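Local coordinates for ORF 37 (Human herpesvirus 8 type M, PDB 3FHD), which processes branched or non-linear viral DNA as a PD-(D/E)XK-family alkaline nuclease with both endonuclease and exonuclease activity, at residues D31-D36 / S60-H65; A52-L57 / N154-A159. One frame throughout, in Å; residues are numbered along the deposited sequence.

Interaction 1 of 2, residues D31-D36 / S60-H65; sequences DLFSED and SKFLKH
H65 and D31 meet with both side chains extended: CG lies anti to the backbone N in each, at a chi1 of -168° in both residues, which sends the imidazole from the end of helix 59-64 out to the carboxylate. H65 NE2 donates to D31 OD1 over 2.8 Å, but the bond is bent to 125° at the hydrogen and is weak. The imidazole and carboxylate planes are only slightly turned from each other, though the oxygen meets the ring obliquely, and the two side chains cross at about a right angle.

D31 OD1 is used twice. It also accepts from F33 N at 2.9 Å, met from above the carboxylate plane, and this Asx turn sits within the type I turn D31-S34. The same oxygen thus closes the turn and offers the histidine a second, weaker contact.

F33 turns its ring back toward the helix. Its CD2 edge sits over the centre of the H65 ring, 3.5 Å from H65 CD2, in an edge-to-face pair with the planes 60° apart. The F33 edge thus points at one imidazole face, while H65 ND1 is taken by its main polar partner, K67 N, as the N-cap of the following helix. The capping bond at ND1, the weak bond at NE2 and the F33 edge over one face together probably limit rotation of the imidazole.

Farther along, F33 CZ meets F62 CE1 at 3.4 Å; these two rings touch rim to rim, neither over the other's face. L32 CD1 completes the contact 3.9 Å from F62 CD1. Helix 66-72 lies against F33 and F62 through V68, and F91 adds another ring beside F33.

The whole is an aromatic cluster of F33, F62 and H65 built round two classic local motifs, an Asx turn in the N-terminal loop and a histidine N-cap between consecutive helices.

Interaction 2 of 2, residues A52-L57 / N154-A159; sequences AVLASL and NPVWDA
L54 and A159 carry this contact, in which the C-terminal end of helix 47-55 packs against the type I turn N154-W157 and the first turn of helix 157-161. No hydrogen bond crosses between the two segments; the contact is van der Waals packing, of apolar side chains on one another and on backbone carbonyls, in a mostly buried patch.

L54 lays its side chain across the turn. CD1 presses on P155 CB at 3.5 Å, tighter than usual for two carbons, and CD2 reaches V156 CG1 at 4.0 Å. Between those two touches the leucine runs over the carbonyl oxygen of P155, which lies 3.7 Å from L54 CD1, so both methyls of the leucine lie against that oxygen. In V156, chi1 is -46°, with CG1 anti to the carbonyl carbon, and it is this branch that meets the leucine.

A159 fills the other half of the contact with a single methyl. Its small size lets the backbones come close, with the A55 and A159 CA atoms 5.1 Å apart. The L57 side chain joins from beyond the helix end, its CB 4.4 Å from A159 CB.

The next shell sets these groups in place. L57 N bonds to L54 O, keeping the helix end wound, while L57 O receives the hydroxyl of Y88. Helix 83-100 backs both segments: V96 touches L57 and V156, and F99 and I100 lie on P155. On the other segment N154 OD1 takes V156 N at 2.8 Å, nearly straight at 166° and in the carbonyl plane, a capping bond that fixes the turn leading into the helix.

At the carbonyl of L54 two groups meet: L57 N, which donates to the oxygen, and the A159 methyl, whose CB stands 3.3 Å from that same L54 O.

In the fold
From the N terminus, the loop 31-36 leads into helix 38-42 and helix 47-55, whose end enters interaction 2 before helix 59-64 returns the chain to the opening loop. Interaction 1 therefore closes a short, helical excursion, while interaction 2 closes a much longer one, with 96 residues, mostly helix and without a strand, before 154-159. The two loops cross, since 52-57 lies inside the first and 60-65 inside the second. They also touch: L32 CD2 meets L57 CD2, and K61 CB lies against S56 O. Helix 83-100 contacts both, joining them into one helical region away from the magnesium site.

Interaction 1 of 2, residues D31-D36 / S60-H65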
loop_
_atom_site.group_PDB
_atom_site.type_symbol
_atom_site.label_atom_id
_atom_site.label_comp_id
_atom_site.label_asym_id
_atom_site.label_seq_id
_atom_site.Cartn_x
_atom_site.Cartn_y
_atom_site.Cartn_z
ATOM N N ASP A 31 24.044 -2.716 -15.567
ATOM C CA ASP A 31 23.534 -3.318 -16.770
ATOM C C ASP A 31 22.760 -4.572 -16.396
ATOM O O ASP A 31 23.358 -5.570 -15.993
ATOM C CB ASP A 31 24.698 -3.622 -17.725
ATOM C CG ASP A 31 24.236 -3.986 -19.139
ATOM O OD1 ASP A 31 23.017 -3.988 -19.413
ATOM O OD2 ASP A 31 25.114 -4.277 -19.981
ATOM N N LEU A 32 21.431 -4.522 -16.534
ATOM C CA LEU A 32 20.617 -5.725 -16.353
ATOM C C LEU A 32 21.014 -6.806 -17.351
ATOM O O LEU A 32 20.739 -7.976 -17.145
ATOM C CB LEU A 32 19.105 -5.427 -16.460
ATOM C CG LEU A 32 18.363 -4.826 -15.251
ATOM C CD1 LEU A 32 16.874 -4.624 -15.542
ATOM C CD2 LEU A 32 18.574 -5.654 -13.995
ATOM N N PHE A 33 21.658 -6.402 -18.440
ATOM C CA PHE A 33 22.079 -7.339 -19.479
ATOM C C PHE A 33 23.539 -7.756 -19.350
ATOM O O PHE A 33 23.991 -8.679 -20.030
ATOM C CB PHE A 33 21.728 -6.785 -20.871
ATOM C CG PHE A 33 20.247 -6.648 -21.085
ATOM C CD1 PHE A 33 19.475 -7.766 -21.355
ATOM C CD2 PHE A 33 19.623 -5.411 -20.963
ATOM C CE1 PHE A 33 18.087 -7.653 -21.526
ATOM C CE2 PHE A 33 18.243 -5.275 -21.132
ATOM C CZ PHE A 33 17.471 -6.398 -21.416
ATOM N N SER A 34 24.270 -7.093 -18.459
ATOM C CA SER A 34 25.662 -7.456 -18.205
ATOM C C SER A 34 25.700 -8.760 -17.423
ATOM O O SER A 34 24.838 -9.010 -16.590
ATOM C CB SER A 34 26.373 -6.367 -17.407
ATOM O OG SER A 34 27.655 -6.821 -16.989
ATOM N N GLU A 35 26.706 -9.585 -17.677
ATOM C CA GLU A 35 26.866 -10.828 -16.911
ATOM C C GLU A 35 27.686 -10.635 -15.619
ATOM O O GLU A 35 27.784 -11.564 -14.811
ATOM C CB GLU A 35 27.442 -11.955 -17.787
ATOM N N ASP A 36 28.254 -9.435 -15.429
ATOM C CA ASP A 36 28.970 -9.067 -14.201
ATOM C C ASP A 36 28.112 -9.270 -12.969
ATOM O O ASP A 36 26.884 -9.070 -13.016
ATOM C CB ASP A 36 29.373 -7.600 -14.241
ATOM C CG ASP A 36 30.407 -7.295 -15.317
ATOM O OD1 ASP A 36 31.335 -8.122 -15.558
ATOM O OD2 ASP A 36 30.307 -6.197 -15.909
ATOM N N SER A 60 11.809 1.194 -16.299
ATOM C CA SER A 60 12.024 2.271 -17.287
ATOM C C SER A 60 13.400 2.155 -17.947
ATOM O O SER A 60 13.503 2.211 -19.184
ATOM C CB SER A 60 11.796 3.657 -16.652
ATOM O OG SER A 60 10.463 3.766 -16.124
ATOM N N LYS A 61 14.452 1.973 -17.138
ATOM C CA LYS A 61 15.797 1.841 -17.676
ATOM C C LYS A 61 15.959 0.528 -18.459
ATOM O O LYS A 61 16.678 0.473 -19.450
ATOM C CB LYS A 61 16.844 1.943 -16.563
ATOM C CG LYS A 61 16.908 3.312 -15.847
ATOM C CD LYS A 61 17.286 4.451 -16.773
ATOM C CE LYS A 61 17.801 5.688 -15.980
ATOM N NZ LYS A 61 16.902 6.092 -14.828
ATOM N N PHE A 62 15.316 -0.540 -17.992
ATOM C CA PHE A 62 15.203 -1.774 -18.773
ATOM C C PHE A 62 14.657 -1.498 -20.218
ATOM O O PHE A 62 15.271 -1.884 -21.213
ATOM C CB PHE A 62 14.345 -2.780 -17.983
ATOM C CG PHE A 62 14.003 -4.032 -18.739
ATOM C CD1 PHE A 62 14.953 -5.036 -18.918
ATOM C CD2 PHE A 62 12.731 -4.212 -19.240
ATOM C CE1 PHE A 62 14.617 -6.208 -19.608
ATOM C CE2 PHE A 62 12.380 -5.378 -19.940
ATOM C CZ PHE A 62 13.326 -6.375 -20.121
ATOM N N LEU A 63 13.519 -0.813 -20.332
ATOM C CA LEU A 63 12.868 -0.616 -21.621
ATOM C C LEU A 63 13.626 0.364 -22.532
ATOM O O LEU A 63 13.419 0.387 -23.767
ATOM C CB LEU A 63 11.421 -0.135 -21.411
ATOM C CG LEU A 63 10.478 -1.104 -20.712
ATOM C CD1 LEU A 63 9.092 -0.446 -20.561
ATOM C CD2 LEU A 63 10.417 -2.420 -21.474
ATOM N N LYS A 64 14.515 1.147 -21.923
ATOM C CA LYS A 64 15.304 2.173 -22.619
ATOM C C LYS A 64 16.647 1.605 -23.061
ATOM O O LYS A 64 17.351 2.239 -23.845
ATOM C CB LYS A 64 15.539 3.398 -21.714
ATOM C CG LYS A 64 14.279 4.256 -21.462
ATOM C CD LYS A 64 14.213 5.400 -22.432
ATOM C CE LYS A 64 12.818 6.020 -22.559
ATOM N NZ LYS A 64 12.960 7.476 -22.917
ATOM N N HIS A 65 16.996 0.417 -22.561
ATOM C CA HIS A 65 18.315 -0.201 -22.866
ATOM C C HIS A 65 18.454 -0.465 -24.373
ATOM O O HIS A 65 17.464 -0.760 -25.038
ATOM C CB HIS A 65 18.470 -1.506 -22.063
ATOM C CG HIS A 65 19.863 -2.066 -22.063
ATOM N ND1 HIS A 65 20.409 -2.704 -23.158
ATOM C CD2 HIS A 65 20.819 -2.099 -21.099
ATOM C CE1 HIS A 65 21.645 -3.089 -22.879
ATOM N NE2 HIS A 65 21.921 -2.727 -21.639
#

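Interaction 2 of 2, residues A52-L57 / N154-A159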
loop_
_atom_site.group_PDB
_atom_site.type_symbol
_atom_site.label_atom_id
_atom_site.label_comp_id
_atom_site.label_asym_id
_atom_site.label_seq_id
_atom_site.Cartn_x
_atom_site.Cartn_y
_atom_site.Cartn_z
ATOM N N ALA A 52 22.383 4.985 -6.425
ATOM C CA ALA A 52 22.258 5.316 -7.857
ATOM C C ALA A 52 22.320 4.088 -8.815
ATOM O O ALA A 52 21.538 3.987 -9.778
ATOM C CB ALA A 52 23.298 6.334 -8.242
ATOM N N VAL A 53 23.250 3.169 -8.562
ATOM C CA VAL A 53 23.333 1.944 -9.347
ATOM C C VAL A 53 22.026 1.167 -9.202
ATOM O O VAL A 53 21.455 0.737 -10.197
ATOM C CB VAL A 53 24.560 1.070 -8.965
ATOM C CG1 VAL A 53 24.407 -0.364 -9.451
ATOM C CG2 VAL A 53 25.828 1.674 -9.546
ATOM N N LEU A 54 21.541 1.027 -7.977
ATOM C CA LEU A 54 20.323 0.271 -7.747
ATOM C C LEU A 54 19.092 0.947 -8.377
ATOM O O LEU A 54 18.227 0.260 -8.932
ATOM C CB LEU A 54 20.139 0.003 -6.248
ATOM C CG LEU A 54 20.877 -1.247 -5.743
ATOM C CD1 LEU A 54 21.100 -1.164 -4.264
ATOM C CD2 LEU A 54 20.048 -2.481 -6.070
ATOM N N ALA A 55 19.023 2.279 -8.315
ATOM C CA ALA A 55 17.901 2.992 -8.965
ATOM C C ALA A 55 17.902 2.727 -10.473
ATOM O O ALA A 55 16.854 2.737 -11.098
ATOM C CB ALA A 55 17.949 4.520 -8.677
ATOM N N SER A 56 19.079 2.453 -11.043
ATOM C CA SER A 56 19.169 2.125 -12.470
ATOM C C SER A 56 18.659 0.743 -12.914
ATOM O O SER A 56 18.758 0.402 -14.103
ATOM C CB SER A 56 20.591 2.326 -12.992
ATOM O OG SER A 56 21.434 1.237 -12.628
ATOM N N LEU A 57 18.151 -0.047 -11.973
ATOM C CA LEU A 57 17.650 -1.393 -12.280
ATOM C C LEU A 57 16.117 -1.380 -12.459
ATOM O O LEU A 57 15.468 -2.398 -12.307
ATOM C CB LEU A 57 18.082 -2.366 -11.183
ATOM C CG LEU A 57 19.619 -2.528 -10.992
ATOM C CD1 LEU A 57 19.913 -3.672 -10.029
ATOM C CD2 LEU A 57 20.325 -2.762 -12.303
ATOM N N ASN A 154 14.677 -2.501 1.882
ATOM C CA ASN A 154 15.213 -3.378 0.849
ATOM C C ASN A 154 15.826 -2.493 -0.248
ATOM O O ASN A 154 15.184 -1.570 -0.725
ATOM C CB ASN A 154 14.112 -4.296 0.268
ATOM C CG ASN A 154 14.646 -5.275 -0.772
ATOM O OD1 ASN A 154 15.276 -4.869 -1.751
ATOM N ND2 ASN A 154 14.393 -6.572 -0.571
ATOM N N PRO A 155 17.076 -2.765 -0.633
ATOM C CA PRO A 155 17.692 -1.860 -1.608
ATOM C C PRO A 155 17.088 -1.856 -3.016
ATOM O O PRO A 155 17.412 -0.950 -3.793
ATOM C CB PRO A 155 19.140 -2.367 -1.676
ATOM C CG PRO A 155 19.016 -3.815 -1.320
ATOM C CD PRO A 155 18.013 -3.828 -0.206
ATOM N N VAL A 156 16.224 -2.820 -3.345
ATOM C CA VAL A 156 15.579 -2.830 -4.671
ATOM C C VAL A 156 14.169 -2.237 -4.675
ATOM O O VAL A 156 13.586 -2.137 -5.737
ATOM C CB VAL A 156 15.576 -4.239 -5.376
ATOM C CG1 VAL A 156 16.971 -4.903 -5.267
ATOM C CG2 VAL A 156 14.445 -5.148 -4.849
ATOM N N TRP A 157 13.657 -1.829 -3.501
ATOM C CA TRP A 157 12.291 -1.254 -3.335
ATOM C C TRP A 157 11.926 -0.210 -4.392
ATOM O O TRP A 157 10.920 -0.372 -5.096
ATOM C CB TRP A 157 12.130 -0.637 -1.917
ATOM C CG TRP A 157 10.716 -0.370 -1.510
ATOM C CD1 TRP A 157 10.155 0.844 -1.233
ATOM C CD2 TRP A 157 9.680 -1.354 -1.296
ATOM N NE1 TRP A 157 8.827 0.676 -0.886
ATOM C CE2 TRP A 157 8.515 -0.660 -0.913
ATOM C CE3 TRP A 157 9.631 -2.757 -1.398
ATOM C CZ2 TRP A 157 7.299 -1.327 -0.609
ATOM C CZ3 TRP A 157 8.410 -3.426 -1.104
ATOM C CH2 TRP A 157 7.262 -2.693 -0.737
ATOM N N ASP A 158 12.733 0.854 -4.483
ATOM C CA ASP A 158 12.445 1.992 -5.375
ATOM C C ASP A 158 12.487 1.540 -6.834
ATOM O O ASP A 158 11.593 1.868 -7.588
ATOM C CB ASP A 158 13.403 3.160 -5.149
ATOM C CG ASP A 158 13.158 3.884 -3.813
ATOM O OD1 ASP A 158 12.026 3.809 -3.279
ATOM O OD2 ASP A 158 14.105 4.538 -3.311
ATOM N N ALA A 159 13.508 0.768 -7.202
ATOM C CA ALA A 159 13.656 0.281 -8.575
ATOM C C ALA A 159 12.497 -0.587 -9.056
ATOM O O ALA A 159 11.986 -0.415 -10.182
ATOM C CB ALA A 159 15.001 -0.479 -8.728
#